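Local coordinates for protein small COPII coat GTPase SAR1 (Encephalitozoon cuniculi, PDB 6VS4) that is a small GTPase of the ADP-ribosylation factor family, built on the P-loop NTPase fold and carrying guanosine-5'-diphosphate in its nucleotide pocket, at residues K26-S34 against K58-V66; S41-K52 against F104-D115. All blocks are in the same frame, centred on the assembly; numbering follows the deposited sequence.

Interaction 1. Residues K26-S34 against K58-V66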
loop_
_atom_site.group_PDB
_atom_site.type_symbol
_atom_site.label_atom_id
_atom_site.label_comp_id
_atom_site.label_asym_id
_atom_site.label_seq_id
_atom_site.Cartn_x
_atom_site.Cartn_y
_atom_site.Cartn_z
ATOM N N LYS A 26 8.310 8.082 -7.583
ATOM C CA LYS A 26 9.723 7.878 -7.276
ATOM C C LYS A 26 10.391 6.990 -8.316
ATOM O O LYS A 26 11.523 7.259 -8.733
ATOM C CB LYS A 26 9.871 7.263 -5.883
ATOM C CG LYS A 26 11.317 7.076 -5.435
ATOM C CD LYS A 26 11.982 8.416 -5.162
ATOM C CE LYS A 26 13.362 8.258 -4.548
ATOM N NZ LYS A 26 14.404 7.913 -5.549
ATOM N N VAL A 27 9.684 5.958 -8.785
ATOM C CA VAL A 27 10.236 5.074 -9.808
ATOM C C VAL A 27 10.540 5.853 -11.081
ATOM O O VAL A 27 11.582 5.651 -11.716
ATOM C CB VAL A 27 9.274 3.902 -10.075
ATOM C CG1 VAL A 27 9.730 3.114 -11.288
ATOM C CG2 VAL A 27 9.211 2.996 -8.864
ATOM N N PHE A 28 9.649 6.769 -11.461
ATOM C CA PHE A 28 9.904 7.596 -12.633
ATOM C C PHE A 28 11.142 8.456 -12.432
ATOM O O PHE A 28 12.023 8.500 -13.295
ATOM C CB PHE A 28 8.677 8.459 -12.929
ATOM C CG PHE A 28 8.870 9.429 -14.065
ATOM C CD1 PHE A 28 8.864 8.997 -15.383
ATOM C CD2 PHE A 28 9.018 10.784 -13.812
ATOM C CE1 PHE A 28 9.024 9.895 -16.422
ATOM C CE2 PHE A 28 9.173 11.690 -14.853
ATOM C CZ PHE A 28 9.183 11.245 -16.158
ATOM N N GLN A 29 11.252 9.101 -11.269
ATOM C CA GLN A 29 12.416 9.937 -10.984
ATOM C C GLN A 29 13.704 9.127 -11.027
ATOM O O GLN A 29 14.726 9.602 -11.534
ATOM C CB GLN A 29 12.250 10.612 -9.624
ATOM C CG GLN A 29 11.223 11.739 -9.624
ATOM C CD GLN A 29 10.666 12.018 -8.245
ATOM O OE1 GLN A 29 11.344 11.815 -7.243
ATOM N NE2 GLN A 29 9.432 12.504 -8.188
ATOM N N ASN A 30 13.678 7.904 -10.487
ATOM C CA ASN A 30 14.855 7.044 -10.528
ATOM C C ASN A 30 15.183 6.612 -11.948
ATOM O O ASN A 30 16.348 6.626 -12.356
ATOM C CB ASN A 30 14.610 5.795 -9.687
ATOM C CG ASN A 30 14.832 6.020 -8.219
ATOM O OD1 ASN A 30 14.892 7.158 -7.757
ATOM N ND2 ASN A 30 14.961 4.929 -7.469
ATOM N N PHE A 31 14.163 6.231 -12.717
ATOM C CA PHE A 31 14.398 5.760 -14.073
ATOM C C PHE A 31 15.040 6.845 -14.926
ATOM O O PHE A 31 15.998 6.584 -15.663
ATOM C CB PHE A 31 13.079 5.297 -14.688
ATOM C CG PHE A 31 13.098 5.229 -16.187
ATOM C CD1 PHE A 31 13.512 4.075 -16.832
ATOM C CD2 PHE A 31 12.700 6.315 -16.951
ATOM C CE1 PHE A 31 13.528 4.005 -18.213
ATOM C CE2 PHE A 31 12.719 6.254 -18.331
ATOM C CZ PHE A 31 13.131 5.096 -18.962
ATOM N N VAL A 32 14.543 8.074 -14.814
ATOM C CA VAL A 32 15.062 9.162 -15.631
ATOM C C VAL A 32 16.464 9.541 -15.184
ATOM O O VAL A 32 17.366 9.728 -16.009
ATOM C CB VAL A 32 14.095 10.356 -15.579
ATOM C CG1 VAL A 32 14.793 11.638 -15.997
ATOM C CG2 VAL A 32 12.881 10.067 -16.449
ATOM N N LYS A 33 16.676 9.637 -13.871
ATOM C CA LYS A 33 17.995 9.963 -13.343
ATOM C C LYS A 33 19.043 8.944 -13.783
ATOM O O LYS A 33 20.215 9.297 -13.959
ATOM C CB LYS A 33 17.916 10.058 -11.817
ATOM C CG LYS A 33 19.209 10.426 -11.113
ATOM C CD LYS A 33 18.999 11.579 -10.137
ATOM C CE LYS A 33 17.858 11.305 -9.173
ATOM N NZ LYS A 33 17.537 12.502 -8.344
ATOM N N SER A 34 18.645 7.684 -13.971
ATOM C CA SER A 34 19.571 6.629 -14.372
ATOM C C SER A 34 19.814 6.579 -15.875
ATOM O O SER A 34 20.682 5.818 -16.318
ATOM C CB SER A 34 19.051 5.270 -13.911
ATOM O OG SER A 34 18.069 4.805 -14.815
ATOM N N LYS A 58 8.688 17.590 -12.311
ATOM C CA LYS A 58 8.302 16.187 -12.282
ATOM C C LYS A 58 9.520 15.272 -12.204
ATOM O O LYS A 58 9.456 14.214 -11.572
ATOM C CB LYS A 58 7.463 15.869 -13.523
ATOM C CG LYS A 58 6.648 14.599 -13.439
ATOM C CD LYS A 58 5.736 14.436 -14.649
ATOM C CE LYS A 58 4.515 13.590 -14.286
ATOM N NZ LYS A 58 3.591 14.355 -13.371
ATOM N N LEU A 59 10.643 15.681 -12.798
ATOM C CA LEU A 59 11.830 14.839 -12.857
ATOM C C LEU A 59 12.667 14.917 -11.591
ATOM O O LEU A 59 13.361 13.954 -11.258
ATOM C CB LEU A 59 12.692 15.236 -14.054
ATOM C CG LEU A 59 12.029 15.170 -15.426
ATOM C CD1 LEU A 59 12.895 15.859 -16.464
ATOM C CD2 LEU A 59 11.764 13.735 -15.816
ATOM N N LYS A 60 12.619 16.034 -10.878
ATOM C CA LYS A 60 13.550 16.272 -9.789
ATOM C C LYS A 60 13.104 15.567 -8.512
ATOM O O LYS A 60 11.919 15.296 -8.300
ATOM C CB LYS A 60 13.694 17.777 -9.545
ATOM C CG LYS A 60 12.558 18.399 -8.758
ATOM C CD LYS A 60 12.698 19.907 -8.677
ATOM C CE LYS A 60 11.893 20.462 -7.514
ATOM N NZ LYS A 60 12.727 20.539 -6.269
ATOM N N SER A 61 14.080 15.250 -7.666
ATOM C CA SER A 61 13.828 14.773 -6.309
ATOM C C SER A 61 13.915 15.979 -5.383
ATOM O O SER A 61 14.985 16.579 -5.237
ATOM C CB SER A 61 14.830 13.694 -5.895
ATOM O OG SER A 61 14.545 12.443 -6.497
ATOM N N ASP A 62 12.793 16.327 -4.750
ATOM C CA ASP A 62 12.741 17.527 -3.921
ATOM C C ASP A 62 13.763 17.495 -2.790
ATOM O O ASP A 62 14.077 18.548 -2.224
ATOM C CB ASP A 62 11.328 17.712 -3.366
ATOM C CG ASP A 62 10.266 17.623 -4.448
ATOM O OD1 ASP A 62 9.790 16.499 -4.721
ATOM O OD2 ASP A 62 9.919 18.667 -5.040
ATOM N N SER A 63 14.297 16.318 -2.463
ATOM C CA SER A 63 15.251 16.187 -1.368
ATOM C C SER A 63 16.665 16.576 -1.791
ATOM O O SER A 63 17.372 17.267 -1.049
ATOM C CB SER A 63 15.233 14.754 -0.830
ATOM O OG SER A 63 15.182 13.813 -1.890
ATOM N N THR A 64 17.107 16.119 -2.965
ATOM C CA THR A 64 18.502 16.261 -3.360
ATOM C C THR A 64 18.764 17.311 -4.435
ATOM O O THR A 64 19.898 17.788 -4.534
ATOM C CB THR A 64 19.050 14.908 -3.846
ATOM O OG1 THR A 64 18.347 14.490 -5.022
ATOM C CG2 THR A 64 18.862 13.855 -2.774
ATOM N N ASP A 65 17.770 17.679 -5.241
ATOM C CA ASP A 65 17.982 18.549 -6.393
ATOM C C ASP A 65 17.473 19.957 -6.106
ATOM O O ASP A 65 16.340 20.136 -5.649
ATOM C CB ASP A 65 17.301 17.959 -7.625
ATOM C CG ASP A 65 17.604 16.481 -7.791
ATOM O OD1 ASP A 65 18.773 16.087 -7.590
ATOM O OD2 ASP A 65 16.673 15.713 -8.111
ATOM N N VAL A 66 18.302 20.956 -6.402
ATOM C CA VAL A 66 18.044 22.339 -6.020
ATOM C C VAL A 66 18.223 23.236 -7.241
ATOM O O VAL A 66 19.267 23.193 -7.905
ATOM C CB VAL A 66 18.983 22.779 -4.878
ATOM C CG1 VAL A 66 18.801 24.245 -4.550
ATOM C CG2 VAL A 66 18.744 21.924 -3.646
HETATM O O HOH W 1 7.184 13.007 -10.252
#

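Interaction 2. Residues S41-K52 against F104-D115. With GDP (guanosine-5'-diphosphate), chain D.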
loop_
_atom_site.group_PDB
_atom_site.type_symbol
_atom_site.label_atom_id
_atom_site.label_comp_id
_atom_site.label_asym_id
_atom_site.label_seq_id
_atom_site.Cartn_x
_atom_site.Cartn_y
_atom_site.Cartn_z
ATOM N N SER A 41 24.016 18.023 -20.857
ATOM C CA SER A 41 23.276 19.279 -20.890
ATOM C C SER A 41 22.033 19.094 -21.756
ATOM O O SER A 41 22.137 18.896 -22.971
ATOM C CB SER A 41 24.158 20.407 -21.419
ATOM O OG SER A 41 23.426 21.618 -21.500
ATOM N N ILE A 42 20.857 19.144 -21.137
ATOM C CA ILE A 42 19.588 19.039 -21.842
ATOM C C ILE A 42 18.878 20.385 -21.759
ATOM O O ILE A 42 18.692 20.935 -20.666
ATOM C CB ILE A 42 18.719 17.915 -21.258
ATOM C CG1 ILE A 42 19.507 16.603 -21.200
ATOM C CG2 ILE A 42 17.456 17.751 -22.079
ATOM C CD1 ILE A 42 19.974 16.090 -22.542
ATOM N N LEU A 43 18.473 20.914 -22.910
ATOM C CA LEU A 43 17.763 22.185 -22.983
ATOM C C LEU A 43 16.265 21.921 -23.092
ATOM O O LEU A 43 15.819 21.211 -23.999
ATOM C CB LEU A 43 18.246 23.008 -24.178
ATOM C CG LEU A 43 19.347 24.041 -23.932
ATOM C CD1 LEU A 43 20.601 23.390 -23.377
ATOM C CD2 LEU A 43 19.660 24.791 -25.221
ATOM N N PHE A 44 15.494 22.489 -22.169
ATOM C CA PHE A 44 14.039 22.393 -22.191
ATOM C C PHE A 44 13.506 23.715 -22.734
ATOM O O PHE A 44 13.651 24.762 -22.094
ATOM C CB PHE A 44 13.490 22.092 -20.797
ATOM C CG PHE A 44 13.883 20.743 -20.272
ATOM C CD1 PHE A 44 15.160 20.520 -19.776
ATOM C CD2 PHE A 44 12.980 19.698 -20.272
ATOM C CE1 PHE A 44 15.527 19.277 -19.295
ATOM C CE2 PHE A 44 13.340 18.455 -19.790
ATOM C CZ PHE A 44 14.617 18.243 -19.298
ATOM N N LEU A 45 12.892 23.668 -23.915
ATOM C CA LEU A 45 12.620 24.864 -24.690
ATOM C C LEU A 45 11.157 24.894 -25.115
ATOM O O LEU A 45 10.472 23.869 -25.149
ATOM C CB LEU A 45 13.544 24.924 -25.916
ATOM C CG LEU A 45 15.057 24.843 -25.640
ATOM C CD1 LEU A 45 15.847 24.672 -26.933
ATOM C CD2 LEU A 45 15.567 26.049 -24.873
ATOM N N GLY A 46 10.694 26.089 -25.465
ATOM C CA GLY A 46 9.300 26.308 -25.798
ATOM C C GLY A 46 8.849 27.683 -25.355
ATOM O O GLY A 46 9.543 28.333 -24.572
ATOM N N ILE A 47 7.699 28.152 -25.840
ATOM C CA ILE A 47 7.197 29.438 -25.373
ATOM C C ILE A 47 6.635 29.237 -23.971
ATOM O O ILE A 47 6.449 28.099 -23.525
ATOM C CB ILE A 47 6.155 30.039 -26.342
ATOM C CG1 ILE A 47 4.846 29.252 -26.289
ATOM C CG2 ILE A 47 6.712 30.120 -27.765
ATOM C CD1 ILE A 47 3.808 29.726 -27.259
ATOM N N ASP A 48 6.381 30.334 -23.260
ATOM C CA ASP A 48 5.895 30.243 -21.888
ATOM C C ASP A 48 4.514 29.591 -21.834
ATOM O O ASP A 48 3.734 29.651 -22.790
ATOM C CB ASP A 48 5.825 31.633 -21.260
ATOM C CG ASP A 48 4.960 32.573 -22.060
ATOM O OD1 ASP A 48 5.388 32.960 -23.168
ATOM O OD2 ASP A 48 3.842 32.898 -21.601
ATOM N N ASN A 49 4.219 28.967 -20.687
ATOM C CA ASN A 49 2.971 28.264 -20.386
ATOM C C ASN A 49 2.867 26.918 -21.099
ATOM O O ASN A 49 1.794 26.300 -21.090
ATOM C CB ASN A 49 1.743 29.134 -20.706
ATOM C CG ASN A 49 0.526 28.784 -19.864
ATOM O OD1 ASN A 49 0.548 28.911 -18.638
ATOM N ND2 ASN A 49 -0.561 28.391 -20.524
ATOM N N ALA A 50 3.949 26.441 -21.722
ATOM C CA ALA A 50 3.905 25.159 -22.421
ATOM C C ALA A 50 3.992 23.960 -21.476
ATOM O O ALA A 50 3.535 22.869 -21.835
ATOM C CB ALA A 50 5.033 25.083 -23.453
ATOM N N GLY A 51 4.546 24.141 -20.286
ATOM C CA GLY A 51 4.704 23.074 -19.327
ATOM C C GLY A 51 6.143 22.686 -19.024
ATOM O O GLY A 51 6.368 21.567 -18.547
ATOM N N LYS A 52 7.108 23.573 -19.277
ATOM C CA LYS A 52 8.517 23.244 -19.086
ATOM C C LYS A 52 8.853 23.095 -17.610
ATOM O O LYS A 52 9.439 22.090 -17.195
ATOM C CB LYS A 52 9.398 24.328 -19.709
ATOM C CG LYS A 52 9.382 24.382 -21.222
ATOM C CD LYS A 52 10.193 25.573 -21.704
ATOM C CE LYS A 52 9.276 26.721 -22.069
ATOM N NZ LYS A 52 8.474 27.253 -20.939
ATOM N N PHE A 104 23.684 26.946 -26.399
ATOM C CA PHE A 104 23.743 25.799 -27.291
ATOM C C PHE A 104 25.166 25.299 -27.521
ATOM O O PHE A 104 25.364 24.378 -28.320
ATOM C CB PHE A 104 23.072 26.136 -28.627
ATOM C CG PHE A 104 21.595 26.439 -28.503
ATOM C CD1 PHE A 104 21.157 27.693 -28.092
ATOM C CD2 PHE A 104 20.646 25.467 -28.775
ATOM C CE1 PHE A 104 19.805 27.973 -27.974
ATOM C CE2 PHE A 104 19.287 25.742 -28.657
ATOM C CZ PHE A 104 18.868 26.992 -28.252
ATOM N N TYR A 105 26.158 25.886 -26.852
ATOM C CA TYR A 105 27.507 25.338 -26.880
ATOM C C TYR A 105 27.555 24.070 -26.038
ATOM O O TYR A 105 27.123 24.067 -24.882
ATOM C CB TYR A 105 28.519 26.359 -26.359
ATOM N N ASP A 106 28.073 22.989 -26.625
ATOM C CA ASP A 106 28.153 21.682 -25.959
ATOM C C ASP A 106 26.788 21.234 -25.435
ATOM O O ASP A 106 26.684 20.529 -24.430
ATOM C CB ASP A 106 29.197 21.696 -24.838
ATOM C CG ASP A 106 29.748 20.314 -24.535
ATOM O OD1 ASP A 106 29.395 19.352 -25.249
ATOM O OD2 ASP A 106 30.543 20.188 -23.583
ATOM N N CYS A 107 25.733 21.646 -26.126
ATOM C CA CYS A 107 24.390 21.155 -25.860
ATOM C C CYS A 107 24.266 19.712 -26.336
ATOM O O CYS A 107 24.614 19.397 -27.478
ATOM C CB CYS A 107 23.386 22.057 -26.573
ATOM S SG CYS A 107 21.746 21.390 -26.831
ATOM N N HIS A 108 23.770 18.829 -25.466
ATOM C CA HIS A 108 23.676 17.413 -25.811
ATOM C C HIS A 108 22.319 17.010 -26.374
ATOM O O HIS A 108 22.251 16.096 -27.203
ATOM C CB HIS A 108 23.974 16.538 -24.587
ATOM C CG HIS A 108 25.422 16.489 -24.213
ATOM N ND1 HIS A 108 26.001 17.399 -23.355
ATOM C CD2 HIS A 108 26.412 15.649 -24.595
ATOM C CE1 HIS A 108 27.284 17.118 -23.219
ATOM N NE2 HIS A 108 27.560 16.060 -23.961
ATOM N N GLY A 109 21.242 17.646 -25.930
ATOM C CA GLY A 109 19.919 17.285 -26.398
ATOM C C GLY A 109 18.926 18.366 -26.049
ATOM O O GLY A 109 19.161 19.193 -25.164
ATOM N N ILE A 110 17.804 18.346 -26.756
ATOM C CA ILE A 110 16.768 19.352 -26.595
ATOM C C ILE A 110 15.434 18.665 -26.350
ATOM O O ILE A 110 15.096 17.679 -27.015
ATOM C CB ILE A 110 16.700 20.285 -27.825
ATOM C CG1 ILE A 110 17.951 21.166 -27.863
ATOM C CG2 ILE A 110 15.423 21.116 -27.800
ATOM C CD1 ILE A 110 18.232 21.784 -29.195
ATOM N N VAL A 111 14.691 19.179 -25.376
ATOM C CA VAL A 111 13.293 18.836 -25.168
ATOM C C VAL A 111 12.478 20.079 -25.503
ATOM O O VAL A 111 12.533 21.086 -24.786
ATOM C CB VAL A 111 13.042 18.349 -23.735
ATOM C CG1 VAL A 111 11.581 18.008 -23.519
ATOM C CG2 VAL A 111 13.909 17.149 -23.457
ATOM N N PHE A 112 11.737 20.021 -26.604
ATOM C CA PHE A 112 10.913 21.129 -27.060
ATOM C C PHE A 112 9.453 20.803 -26.766
ATOM O O PHE A 112 8.945 19.767 -27.211
ATOM C CB PHE A 112 11.120 21.387 -28.553
ATOM C CG PHE A 112 10.509 22.672 -29.031
ATOM C CD1 PHE A 112 9.183 22.722 -29.427
ATOM C CD2 PHE A 112 11.258 23.835 -29.082
ATOM C CE1 PHE A 112 8.616 23.915 -29.870
ATOM C CE2 PHE A 112 10.697 25.031 -29.523
ATOM C CZ PHE A 112 9.376 25.069 -29.917
ATOM N N ILE A 113 8.786 21.680 -26.014
ATOM C CA ILE A 113 7.442 21.433 -25.503
ATOM C C ILE A 113 6.461 22.407 -26.142
ATOM O O ILE A 113 6.718 23.617 -26.187
ATOM C CB ILE A 113 7.408 21.547 -23.972
ATOM C CG1 ILE A 113 8.448 20.600 -23.364
ATOM C CG2 ILE A 113 6.029 21.215 -23.458
ATOM C CD1 ILE A 113 8.417 20.530 -21.843
ATOM N N VAL A 114 5.321 21.884 -26.604
ATOM C CA VAL A 114 4.273 22.675 -27.240
ATOM C C VAL A 114 2.956 22.448 -26.507
ATOM O O VAL A 114 2.592 21.307 -26.203
ATOM C CB VAL A 114 4.121 22.313 -28.734
ATOM C CG1 VAL A 114 2.955 23.089 -29.373
ATOM C CG2 VAL A 114 5.412 22.558 -29.483
ATOM N N ASP A 115 2.228 23.537 -26.251
ATOM C CA ASP A 115 0.859 23.464 -25.741
ATOM C C ASP A 115 -0.082 23.315 -26.937
ATOM O O ASP A 115 -0.331 24.280 -27.665
ATOM C CB ASP A 115 0.535 24.712 -24.920
ATOM C CG ASP A 115 -0.877 24.694 -24.320
ATOM O OD1 ASP A 115 -1.706 23.839 -24.703
ATOM O OD2 ASP A 115 -1.164 25.562 -23.464
HETATM P PB GDP D . 6.318 27.146 -18.494
HETATM O O1B GDP D . 6.099 28.645 -18.773
HETATM O O2B GDP D . 7.383 26.906 -17.465
HETATM O O3B GDP D . 6.568 26.445 -19.831
HETATM O O3A GDP D . 4.933 26.561 -17.981
HETATM P PA GDP D . 4.480 25.788 -16.671
HETATM O O1A GDP D . 4.453 26.808 -15.544
HETATM O O2A GDP D . 5.297 24.579 -16.444
HETATM O "O5'" GDP D . 2.958 25.399 -16.954
HETATM C "C5'" GDP D . 1.896 26.360 -17.131
HETATM C "C4'" GDP D . 0.585 25.736 -16.723
HETATM O "O4'" GDP D . 0.289 24.622 -17.596
HETATM C "C3'" GDP D . 0.528 25.199 -15.288
HETATM O "O3'" GDP D . -0.650 25.629 -14.614
HETATM C "C2'" GDP D . 0.546 23.679 -15.477
HETATM O "O2'" GDP D . -0.179 23.024 -14.445
HETATM C "C1'" GDP D . -0.184 23.549 -16.809
HETATM N N9 GDP D . 0.077 22.290 -17.524
HETATM C C8 GDP D . 1.289 21.729 -17.835
HETATM N N7 GDP D . 1.179 20.585 -18.470
HETATM C C5 GDP D . -0.187 20.380 -18.577
HETATM C C6 GDP D . -0.944 19.291 -19.130
HETATM O O6 GDP D . -0.509 18.293 -19.699
HETATM N N1 GDP D . -2.304 19.478 -18.991
HETATM C C2 GDP D . -2.894 20.575 -18.421
HETATM N N2 GDP D . -4.228 20.592 -18.383
HETATM N N3 GDP D . -2.209 21.595 -17.913
HETATM C C4 GDP D . -0.876 21.428 -18.008
HETATM O O HOH W 2 5.995 26.108 -27.219
HETATM O O HOH W 3 0.073 27.958 -23.580
#

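Interaction 1. Residues K26-S34 against K58-V66
The F28 ring and the CD2 methyl of L59 meet obliquely, with F28 CE2 3.4 Å from L59 CD2, while CG of K58 brushes the same corner of the ring. One face of that ring carries CG2 of V32, one helical turn further on, which lies 3.8 Å above the plane and is displaced toward the rim. CG of F28 stands anti to the backbone N (chi1 176°), and this swings the ring out to the end of the neighbouring helix. V32 CG1 lies 3.7 Å from L59 CD2, so one leucine methyl rests against both the phenyl ring and the valine.

A second flat group is the amide of Q29: the side chain runs its CG past the carbonyl oxygens of K58 and L59, where that helix ends, and sets the amide by K60 O. Its OE1 accepts a weak hydrogen bond of 3.3 Å from S61 OG. At the other corner, Q29 NE2 donates to a water at 3.1 Å, and the water in turn donates a hydrogen bond to K58 O (2.9 Å).

Further along, K33 bends at chi2 and chi3 to bring NZ to within 3.3 Å of D65 OD2, a salt bridge in which the two side chains approach from opposite directions. The same oxygen takes a hydrogen bond from S61 N (2.7 Å, 165° at the hydrogen) on its anti side, 23° out of the carboxylate plane.

L205 and A206 of helix 204-223 also pack on F28, and F209 on L59. The contact thus joins the C-terminal end of helix 9-33 to the end of helix 52-59 and the loop after it. Its chemistry is split: an apolar wedge beside a polar seam, in which D65 gathers a lysine charge and a backbone N-H on one oxygen, which would probably stabilise its negative charge.

Interaction 2. Residues S41-K52 against F104-D115
The strand leading into what is probably the P-loop (Walker A motif) of this nucleotide-binding fold, residues 41-47, pairs in parallel with strand 109-115. L43 N and L45 N donate to G109 O and V111 O, while L43 O and L45 O accept from V111 N and I113 N, all within 2.7 to 2.9 Å.

On one face of the sheet, L43 CD2 sits over the F104 ring in a CH-pi contact, 3.7 Å from the centroid and 17° off the normal; L45 CD1 comes to the same ring obliquely and also meets I110 CG2. On the other face, F44 CD2 lies 3.7 Å from V111 CB, the phenyl CG set anti to the carbonyl carbon (chi1 -66°) and the two side chains running side by side.

Beyond the strand, CG2 of I113 packs against the loop, 3.4 Å from A50 O, and its CD1 reaches K52. That loop turns its amides to the diphosphate: N49 N donates to GDP O1B at 2.7 Å and K52 N to GDP O3B at 3.0 Å. NZ of K52 is also placed at GDP O3B, though modelled too close for its exact geometry to be trusted, and forms a salt bridge with D89. Backbone N-H groups and a lysine charge thus converge on the phosphate, probably offsetting its negative charge.

From the N terminus, the chain runs through the end of helix 9-33 (residues 26-34), then strand 40-47 and the nucleotide-binding loop (41-52), then the end of helix 52-59 and its following loop (58-66), and much later strand 109-115 (104-115). Interaction 1 closes a loop with 23 residues between its segments; interaction 2 closes one with 51. Because their segments alternate, the two contacts cross rather than nest. Interaction 2 sits in the middle of the sheet, and interaction 1 ties the end of helix 9-33 to helix 52-59, which packs on the sheet face that carries F44. Helix 52-59 bridges them: it follows directly on the loop of interaction 2, and L59 CD1 packs 4.1 Å from F44 CZ.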